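Local coordinates for protein A49R (PDB 4D5T), which inhibits host NF-kappa-B activation by interacting with BTRC, which diminishes ubiquitination of NFKBIA and keeps p65 in the cytoplasm, at residues A[17-22]-A[47-52]; A[56-61]-A[108-113]; A[37-42]-A[52-57]. One frame throughout, in Å; residues are numbered along the deposited sequence. Where two conformers were deposited one is given.

From the N terminus, helix 9-23 supplies residues 17-22, and the end of helix 29-40 and the turn after it supply residues 37-42 before the chain turns into helix 49-61, which takes part in all three contacts. Contact 1 closes the first loop by bringing the start of helix 49-61 against helix 9-23. Contact 3 crosses it along the chain: it opens within that loop and closes just beyond it, the two sharing S52. Contact 2 begins where contact 3 ends, sharing T56 and V57, and closes a longer loop to the turn after helix 95-109. M109 of helix 95-109 packs on I40 and M41, so segment 108-113 also touches segment 37-42.

Contact 1 (A[17-22]-A[47-52]); sequences SQLVIA and DNPFIS
P49, the first residue of helix 49-61, packs against L19 and V20 of helix 9-23, and the two backbones come so near that the CA atoms of V20 and P49 are 5.2 Å apart. The tight part lies at V20. Its CG2 branch sits 3.5 Å from P49 O and also reaches the ring, 3.8 Å from P49 CB, so one methyl covers both the main chain and the side chain of the proline. With CG1 anti to the backbone N (chi1 172°), CG2 is the branch left to face the opening turn of helix 49-61. The same V20 CG2 lies 3.7 Å from F50 N; only the side-chain touch, to F50 CB at 4.5 Å, is loose.

Toward solvent the packing depends on L19, an exposed residue. Its side chain crosses the pyrrolidine ring at about a right angle, with CG and CD2 resting on CB and CG of P49; the L19 CD2 to P49 CB distance is 3.8 Å. The side-chain contacts are apolar. N48, at the N-cap, accepts a weak bond from F50 N through OD1, at 2.9 Å. The other end of that amide, ND2, is hydrogen-bonded to D35 OD2 of helix 29-40.

This contact brings together two helices of the Bcl-2-like bundle. V20 also packs on I135 and I139 of helix 132-150, while F50 and N48 touch L32 of helix 29-40, placing the first turn of helix 49-61 among three neighbouring helices.

Contact 2 (A[56-61]-A[108-113]); sequences TVYTII and IMNNPD
Y58 and N110 meet through a single polar link, their side chains approaching from opposite directions across a gap of 13.0 Å between CA atoms. The hydrogen bond runs from N110 ND2 to Y58 OH at 3.2 Å, with an N-H...O angle of 143°, so it is neither short nor straight. The hydroxyl lies almost in the amide plane of N110, whereas the phenol ring stands nearly perpendicular to that plane, at 88°, and meets ND2 at its edge. Extension of the tyrosine with CG anti to the backbone N (chi1 -174°) carries the hydroxyl to the turn that follows helix 95-109.

The stronger polar partner of Y58 OH is E64 OE1, to which it is also hydrogen-bonded. The aromatic part of the tyrosine is engaged separately by helix 95-109, where K106 makes a cation-pi interaction with the ring, Y107 brings its own ring against it and I103 touches the side chain.

With 51 Å² buried between the segments, the contact is essentially this one polar link. Because its hydroxyl is shared by an amide and a carboxylate, Y58 probably has a well-defined orientation, and the nearby carboxylate may make the hydroxyl oxygen a better acceptor for the N110 amide.

Contact 3 (A[37-42]-A[52-57]); sequences VNFIMC and SFLDTV
The ring of F39 receives L54 CB over one face, and the backbone of D55 lies obliquely beside it. The methylene carbon stands 4.0 Å from the ring centroid and 16° off the normal, which makes a CH-pi contact. It is displaced toward the rim, and F39 CZ is the nearest ring atom at 3.9 Å. Farther along the same leucine, CD1 approaches F39 CD2 at 4.1 Å. The F53 ring has V57 CG2, of its own helix, 3.8 Å above one face, likewise offset toward the rim.

At D55 the touch is made mainly by the backbone: F39 CE1 lies 3.8 Å from D55 N, and D55 CB is a little farther off. F39 reaches this surface of helix 49-61 because its CG is anti to the backbone N (chi1 174°), which sends the ring away from its own helix and bridges the 8.1 Å between the CA atoms of F39 and D55. The aspartate itself is partly exposed, whereas F39 and L54 are buried.

Just past F39, helix 29-40 ends in a Schellman motif in which C42, with positive phi, is the C-prime residue. C42 N bonds to F39 O at 3.1 Å, so the residue that supplies the ring also belongs to the helix-ending turn.

Helix 95-109 adds I102, touching the F39 side chain, and K106, which makes a cation-pi interaction with the ring. One residue before L54, F53 packs against L13 and I16 of helix 9-23, and helix 49-61 lies between helix 9-23 and helix 29-40.

Contact 1 (A[17-22]-A[47-52])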
loop_
_atom_site.group_PDB
_atom_site.type_symbol
_atom_site.label_atom_id
_atom_site.label_comp_id
_atom_site.label_asym_id
_atom_site.label_seq_id
_atom_site.Cartn_x
_atom_site.Cartn_y
_atom_site.Cartn_z
ATOM N N SER A 17 10.796 -7.603 -3.626
ATOM C CA SER A 17 11.542 -6.360 -3.302
ATOM C C SER A 17 12.753 -6.166 -4.237
ATOM O O SER A 17 12.987 -5.042 -4.702
ATOM C CB SER A 17 11.966 -6.293 -1.818
ATOM O OG SER A 17 12.802 -7.360 -1.435
ATOM N N GLN A 18 13.422 -7.243 -4.581
ATOM C CA GLN A 18 14.458 -7.225 -5.618
ATOM C C GLN A 18 13.916 -6.818 -6.997
ATOM O O GLN A 18 14.576 -6.079 -7.722
ATOM C CB GLN A 18 15.154 -8.588 -5.777
ATOM C CG GLN A 18 16.195 -8.934 -4.758
ATOM C CD GLN A 18 17.384 -7.935 -4.654
ATOM O OE1 GLN A 18 17.673 -7.131 -5.561
ATOM N NE2 GLN A 18 18.039 -7.943 -3.484
ATOM N N LEU A 19 12.732 -7.295 -7.345
ATOM C CA LEU A 19 12.092 -6.896 -8.636
ATOM C C LEU A 19 11.721 -5.416 -8.658
ATOM O O LEU A 19 11.947 -4.734 -9.652
ATOM C CB LEU A 19 10.878 -7.755 -8.931
ATOM C CG LEU A 19 10.312 -7.568 -10.349
ATOM C CD1 LEU A 19 11.339 -7.986 -11.399
ATOM C CD2 LEU A 19 9.025 -8.348 -10.550
ATOM N N VAL A 20 11.238 -4.896 -7.526
ATOM C CA VAL A 20 10.951 -3.477 -7.429
ATOM C C VAL A 20 12.181 -2.625 -7.695
ATOM O O VAL A 20 12.136 -1.734 -8.533
ATOM C CB VAL A 20 10.364 -3.088 -6.043
ATOM C CG1 VAL A 20 10.266 -1.582 -5.931
ATOM C CG2 VAL A 20 8.995 -3.731 -5.889
ATOM N N ILE A 21 13.270 -2.900 -6.995
ATOM C CA ILE A 21 14.512 -2.179 -7.239
ATOM C C ILE A 21 15.020 -2.322 -8.704
ATOM O O ILE A 21 15.439 -1.339 -9.289
ATOM C CB ILE A 21 15.571 -2.397 -6.140
ATOM C CG1 ILE A 21 16.595 -1.303 -6.089
ATOM C CG2 ILE A 21 16.371 -3.639 -6.297
ATOM C CD1 ILE A 21 16.163 -0.106 -5.279
ATOM N N ALA A 22 14.866 -3.504 -9.301
ATOM C CA ALA A 22 15.282 -3.729 -10.720
ATOM C C ALA A 22 14.407 -3.004 -11.743
ATOM O O ALA A 22 14.890 -2.583 -12.786
ATOM C CB ALA A 22 15.251 -5.218 -11.002
ATOM N N ASP A 47 1.191 -6.704 -12.368
ATOM C CA ASP A 47 2.336 -6.546 -13.257
ATOM C C ASP A 47 3.255 -5.400 -12.849
ATOM O O ASP A 47 4.413 -5.353 -13.265
ATOM C CB ASP A 47 1.871 -6.288 -14.678
ATOM C CG ASP A 47 2.938 -6.628 -15.684
ATOM O OD1 ASP A 47 3.551 -7.720 -15.596
ATOM O OD2 ASP A 47 3.190 -5.774 -16.547
ATOM N N ASN A 48 2.754 -4.449 -12.052
ATOM C CA ASN A 48 3.646 -3.448 -11.432
ATOM C C ASN A 48 4.255 -4.041 -10.167
ATOM O O ASN A 48 3.532 -4.351 -9.268
ATOM C CB ASN A 48 2.844 -2.181 -11.105
ATOM C CG ASN A 48 3.685 -1.094 -10.448
ATOM O OD1 ASN A 48 4.586 -1.364 -9.676
ATOM N ND2 ASN A 48 3.330 0.158 -10.725
ATOM N N PRO A 49 5.607 -4.246 -10.104
ATOM C CA PRO A 49 6.163 -4.930 -8.976
ATOM C C PRO A 49 5.936 -4.266 -7.629
ATOM O O PRO A 49 5.838 -4.973 -6.621
ATOM C CB PRO A 49 7.678 -4.979 -9.272
ATOM C CG PRO A 49 7.836 -4.540 -10.637
ATOM C CD PRO A 49 6.584 -3.870 -11.135
ATOM N N PHE A 50 5.843 -2.928 -7.592
ATOM C CA PHE A 50 5.507 -2.298 -6.367
ATOM C C PHE A 50 4.090 -2.660 -5.876
ATOM O O PHE A 50 3.861 -2.803 -4.651
ATOM C CB PHE A 50 5.684 -0.756 -6.426
ATOM C CG PHE A 50 5.482 -0.088 -5.086
ATOM C CD1 PHE A 50 6.338 -0.318 -4.052
ATOM C CD2 PHE A 50 4.492 0.845 -4.893
ATOM C CE1 PHE A 50 6.197 0.338 -2.795
ATOM C CE2 PHE A 50 4.303 1.454 -3.680
ATOM C CZ PHE A 50 5.180 1.258 -2.635
ATOM N N ILE A 51 3.156 -2.774 -6.798
ATOM C CA ILE A 51 1.770 -3.204 -6.448
ATOM C C ILE A 51 1.749 -4.702 -6.026
ATOM O O ILE A 51 1.138 -5.050 -5.028
ATOM C CB ILE A 51 0.811 -2.930 -7.615
ATOM C CG1 ILE A 51 0.779 -1.456 -8.020
ATOM C CG2 ILE A 51 -0.594 -3.390 -7.298
ATOM C CD1 ILE A 51 0.657 -0.427 -6.935
ATOM N N SER A 52 2.521 -5.562 -6.703
ATOM C CA SER A 52 2.721 -6.918 -6.180
ATOM C C SER A 52 3.309 -6.970 -4.763
ATOM O O SER A 52 2.813 -7.736 -3.903
ATOM C CB SER A 52 3.535 -7.757 -7.184
ATOM O OG SER A 52 3.604 -9.072 -6.664
#

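Contact 2 (A[56-61]-A[108-113])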
loop_
_atom_site.group_PDB
_atom_site.type_symbol
_atom_site.label_atom_id
_atom_site.label_comp_id
_atom_site.label_asym_id
_atom_site.label_seq_id
_atom_site.Cartn_x
_atom_site.Cartn_y
_atom_site.Cartn_z
ATOM N N THR A 56 1.337 -8.507 -1.599
ATOM C CA THR A 56 2.022 -9.474 -0.716
ATOM C C THR A 56 2.022 -9.024 0.738
ATOM O O THR A 56 1.661 -9.791 1.623
ATOM C CB THR A 56 3.394 -9.803 -1.252
ATOM O OG1 THR A 56 3.227 -10.434 -2.513
ATOM C CG2 THR A 56 4.134 -10.760 -0.324
ATOM N N VAL A 57 2.346 -7.743 1.009
ATOM C CA VAL A 57 2.373 -7.277 2.355
ATOM C C VAL A 57 0.982 -7.281 2.951
ATOM O O VAL A 57 0.758 -7.731 4.121
ATOM C CB VAL A 57 2.974 -5.822 2.425
ATOM C CG1 VAL A 57 2.846 -5.198 3.823
ATOM C CG2 VAL A 57 4.422 -5.843 2.027
ATOM N N TYR A 58 0.006 -6.805 2.184
ATOM C CA TYR A 58 -1.398 -6.818 2.642
ATOM C C TYR A 58 -1.811 -8.249 3.075
ATOM O O TYR A 58 -2.449 -8.465 4.108
ATOM C CB TYR A 58 -2.280 -6.310 1.509
ATOM C CG TYR A 58 -3.709 -6.115 1.832
ATOM C CD1 TYR A 58 -4.601 -7.158 1.722
ATOM C CD2 TYR A 58 -4.190 -4.874 2.233
ATOM C CE1 TYR A 58 -5.947 -6.970 1.978
ATOM C CE2 TYR A 58 -5.539 -4.676 2.514
ATOM C CZ TYR A 58 -6.389 -5.730 2.407
ATOM O OH TYR A 58 -7.706 -5.551 2.651
ATOM N N THR A 59 -1.435 -9.219 2.262
ATOM C CA THR A 59 -1.786 -10.639 2.478
ATOM C C THR A 59 -1.074 -11.172 3.727
ATOM O O THR A 59 -1.674 -11.882 4.520
ATOM C CB THR A 59 -1.395 -11.483 1.268
ATOM O OG1 THR A 59 -2.188 -11.069 0.173
ATOM C CG2 THR A 59 -1.669 -12.964 1.529
ATOM N N ILE A 60 0.210 -10.862 3.866
ATOM C CA ILE A 60 0.968 -11.247 5.067
ATOM C C ILE A 60 0.390 -10.706 6.381
ATOM O O ILE A 60 0.244 -11.446 7.363
ATOM C CB ILE A 60 2.415 -10.811 4.914
ATOM C CG1 ILE A 60 3.045 -11.694 3.844
ATOM C CG2 ILE A 60 3.176 -10.885 6.230
ATOM C CD1 ILE A 60 4.376 -11.183 3.408
ATOM N N ILE A 61 0.011 -9.448 6.383
ATOM C CA ILE A 61 -0.570 -8.812 7.545
ATOM C C ILE A 61 -1.859 -9.453 7.938
ATOM O O ILE A 61 -2.081 -9.706 9.117
ATOM C CB ILE A 61 -0.709 -7.292 7.330
ATOM C CG1 ILE A 61 0.673 -6.669 7.321
ATOM C CG2 ILE A 61 -1.591 -6.671 8.398
ATOM C CD1 ILE A 61 0.698 -5.192 6.917
ATOM N N ILE A 108 -10.001 1.459 4.309
ATOM C CA ILE A 108 -11.046 2.470 4.408
ATOM C C ILE A 108 -11.925 2.427 3.162
ATOM O O ILE A 108 -13.171 2.459 3.274
ATOM C CB ILE A 108 -10.484 3.882 4.599
ATOM C CG1 ILE A 108 -9.794 3.997 5.958
ATOM C CG2 ILE A 108 -11.606 4.928 4.478
ATOM C CD1 ILE A 108 -9.131 5.330 6.120
ATOM N N MET A 109 -11.307 2.234 1.999
ATOM C CA MET A 109 -12.069 2.062 0.735
ATOM C C MET A 109 -12.799 0.722 0.623
ATOM O O MET A 109 -13.713 0.574 -0.196
ATOM C CB MET A 109 -11.172 2.252 -0.487
ATOM C CG MET A 109 -10.603 3.663 -0.674
ATOM S SD MET A 109 -11.767 4.999 -0.841
ATOM C CE MET A 109 -12.051 5.486 0.815
ATOM N N ASN A 110 -12.462 -0.247 1.469
ATOM C CA ASN A 110 -13.263 -1.522 1.603
ATOM C C ASN A 110 -14.641 -1.284 2.257
ATOM O O ASN A 110 -15.457 -2.170 2.258
ATOM C CB ASN A 110 -12.509 -2.622 2.424
ATOM C CG ASN A 110 -11.235 -3.172 1.737
ATOM O OD1 ASN A 110 -11.069 -3.111 0.520
ATOM N ND2 ASN A 110 -10.315 -3.737 2.558
ATOM N N ASN A 111 -14.861 -0.093 2.838
ATOM C CA ASN A 111 -16.168 0.326 3.450
ATOM C C ASN A 111 -16.945 1.125 2.405
ATOM O O ASN A 111 -16.573 2.229 2.056
ATOM C CB ASN A 111 -15.903 1.174 4.708
ATOM C CG ASN A 111 -17.150 1.673 5.405
ATOM O OD1 ASN A 111 -17.918 2.486 4.868
ATOM N ND2 ASN A 111 -17.402 1.132 6.596
ATOM N N PRO A 112 -18.056 0.584 1.897
ATOM C CA PRO A 112 -18.764 1.263 0.789
ATOM C C PRO A 112 -19.281 2.695 1.037
ATOM O O PRO A 112 -19.281 3.511 0.097
ATOM C CB PRO A 112 -19.968 0.385 0.547
ATOM C CG PRO A 112 -19.604 -0.951 1.054
ATOM C CD PRO A 112 -18.627 -0.733 2.188
ATOM N N ASP A 113 -19.642 3.020 2.293
ATOM C CA ASP A 113 -19.982 4.402 2.660
ATOM C C ASP A 113 -18.756 5.330 2.516
ATOM O O ASP A 113 -18.862 6.402 1.898
ATOM C CB ASP A 113 -20.516 4.496 4.104
ATOM C CG ASP A 113 -21.908 3.883 4.266
ATOM O OD1 ASP A 113 -22.599 3.571 3.265
ATOM O OD2 ASP A 113 -22.344 3.717 5.413
#

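Contact 3 (A[37-42]-A[52-57])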
loop_
_atom_site.group_PDB
_atom_site.type_symbol
_atom_site.label_atom_id
_atom_site.label_comp_id
_atom_site.label_asym_id
_atom_site.label_seq_id
_atom_site.Cartn_x
_atom_site.Cartn_y
_atom_site.Cartn_z
ATOM N N VAL A 37 -3.440 4.173 -6.732
ATOM C CA VAL A 37 -4.877 4.469 -6.577
ATOM C C VAL A 37 -5.701 3.187 -6.851
ATOM O O VAL A 37 -6.590 2.801 -6.076
ATOM C CB VAL A 37 -5.358 5.621 -7.477
ATOM C CG1 VAL A 37 -6.902 5.767 -7.404
ATOM C CG2 VAL A 37 -4.714 6.922 -7.034
ATOM N N ASN A 38 -5.397 2.557 -7.956
ATOM C CA ASN A 38 -6.122 1.333 -8.318
ATOM C C ASN A 38 -5.974 0.222 -7.255
ATOM O O ASN A 38 -6.925 -0.482 -6.978
ATOM C CB ASN A 38 -5.737 0.884 -9.717
ATOM C CG ASN A 38 -6.374 1.764 -10.818
ATOM O OD1 ASN A 38 -7.430 2.308 -10.637
ATOM N ND2 ASN A 38 -5.796 1.758 -11.994
ATOM N N PHE A 39 -4.786 0.043 -6.694
ATOM C CA PHE A 39 -4.608 -0.915 -5.598
ATOM C C PHE A 39 -5.549 -0.557 -4.398
ATOM O O PHE A 39 -6.215 -1.438 -3.821
ATOM C CB PHE A 39 -3.138 -0.920 -5.121
ATOM C CG PHE A 39 -2.910 -1.768 -3.898
ATOM C CD1 PHE A 39 -2.878 -3.163 -4.000
ATOM C CD2 PHE A 39 -2.819 -1.179 -2.639
ATOM C CE1 PHE A 39 -2.663 -3.947 -2.849
ATOM C CE2 PHE A 39 -2.671 -1.947 -1.506
ATOM C CZ PHE A 39 -2.600 -3.335 -1.588
ATOM N N ILE A 40 -5.552 0.716 -4.006
ATOM C CA ILE A 40 -6.396 1.201 -2.928
ATOM C C ILE A 40 -7.893 0.905 -3.194
ATOM O O ILE A 40 -8.629 0.581 -2.239
ATOM C CB ILE A 40 -6.126 2.692 -2.693
ATOM C CG1 ILE A 40 -4.745 2.826 -2.003
ATOM C CG2 ILE A 40 -7.219 3.362 -1.907
ATOM C CD1 ILE A 40 -4.220 4.247 -2.057
ATOM N N MET A 41 -8.283 0.997 -4.455
ATOM C CA MET A 41 -9.681 0.759 -4.890
ATOM C C MET A 41 -9.982 -0.697 -5.330
ATOM O O MET A 41 -11.037 -0.971 -5.890
ATOM C CB MET A 41 -10.035 1.680 -6.049
ATOM C CG MET A 41 -9.773 3.190 -5.819
ATOM S SD MET A 41 -10.655 3.772 -4.354
ATOM C CE MET A 41 -9.929 5.412 -4.249
ATOM N N CYS A 42 -9.066 -1.612 -5.036
ATOM C CA CYS A 42 -9.217 -3.033 -5.293
ATOM C C CYS A 42 -9.330 -3.324 -6.767
ATOM O O CYS A 42 -10.206 -4.086 -7.200
ATOM C CB CYS A 42 -10.426 -3.585 -4.558
ATOM S SG CYS A 42 -10.172 -3.886 -2.825
ATOM N N SER A 52 2.521 -5.562 -6.703
ATOM C CA SER A 52 2.721 -6.918 -6.180
ATOM C C SER A 52 3.309 -6.970 -4.763
ATOM O O SER A 52 2.813 -7.736 -3.903
ATOM C CB SER A 52 3.535 -7.757 -7.184
ATOM O OG SER A 52 3.604 -9.072 -6.664
ATOM N N PHE A 53 4.286 -6.122 -4.487
ATOM C CA PHE A 53 4.837 -5.941 -3.111
ATOM C C PHE A 53 3.732 -5.566 -2.152
ATOM O O PHE A 53 3.555 -6.224 -1.100
ATOM C CB PHE A 53 5.993 -4.935 -3.104
ATOM C CG PHE A 53 6.487 -4.558 -1.724
ATOM C CD1 PHE A 53 7.424 -5.348 -1.082
ATOM C CD2 PHE A 53 6.070 -3.406 -1.142
ATOM C CE1 PHE A 53 7.858 -5.039 0.187
ATOM C CE2 PHE A 53 6.610 -3.021 0.121
ATOM C CZ PHE A 53 7.468 -3.868 0.766
ATOM N N LEU A 54 2.965 -4.534 -2.498
ATOM C CA LEU A 54 1.886 -4.099 -1.589
ATOM C C LEU A 54 0.891 -5.225 -1.332
ATOM O O LEU A 54 0.386 -5.405 -0.199
ATOM C CB LEU A 54 1.177 -2.886 -2.188
ATOM C CG LEU A 54 1.983 -1.601 -2.235
ATOM C CD1 LEU A 54 1.261 -0.520 -3.009
ATOM C CD2 LEU A 54 2.227 -1.075 -0.816
ATOM N N ASP A 55 0.519 -5.955 -2.386
ATOM C CA ASP A 55 -0.456 -7.030 -2.281
ATOM C C ASP A 55 0.069 -8.158 -1.410
ATOM O O ASP A 55 -0.639 -8.665 -0.562
ATOM C CB ASP A 55 -0.791 -7.544 -3.701
ATOM C CG ASP A 55 -1.824 -8.645 -3.704
ATOM O OD1 ASP A 55 -2.983 -8.334 -3.496
ATOM O OD2 ASP A 55 -1.464 -9.805 -3.889
ATOM N N THR A 56 1.337 -8.507 -1.599
ATOM C CA THR A 56 2.022 -9.474 -0.716
ATOM C C THR A 56 2.022 -9.024 0.738
ATOM O O THR A 56 1.661 -9.791 1.623
ATOM C CB THR A 56 3.394 -9.803 -1.252
ATOM O OG1 THR A 56 3.227 -10.434 -2.513
ATOM C CG2 THR A 56 4.134 -10.760 -0.324
ATOM N N VAL A 57 2.346 -7.743 1.009
ATOM C CA VAL A 57 2.373 -7.277 2.355
ATOM C C VAL A 57 0.982 -7.281 2.951
ATOM O O VAL A 57 0.758 -7.731 4.121
ATOM C CB VAL A 57 2.974 -5.822 2.425
ATOM C CG1 VAL A 57 2.846 -5.198 3.823
ATOM C CG2 VAL A 57 4.422 -5.843 2.027
#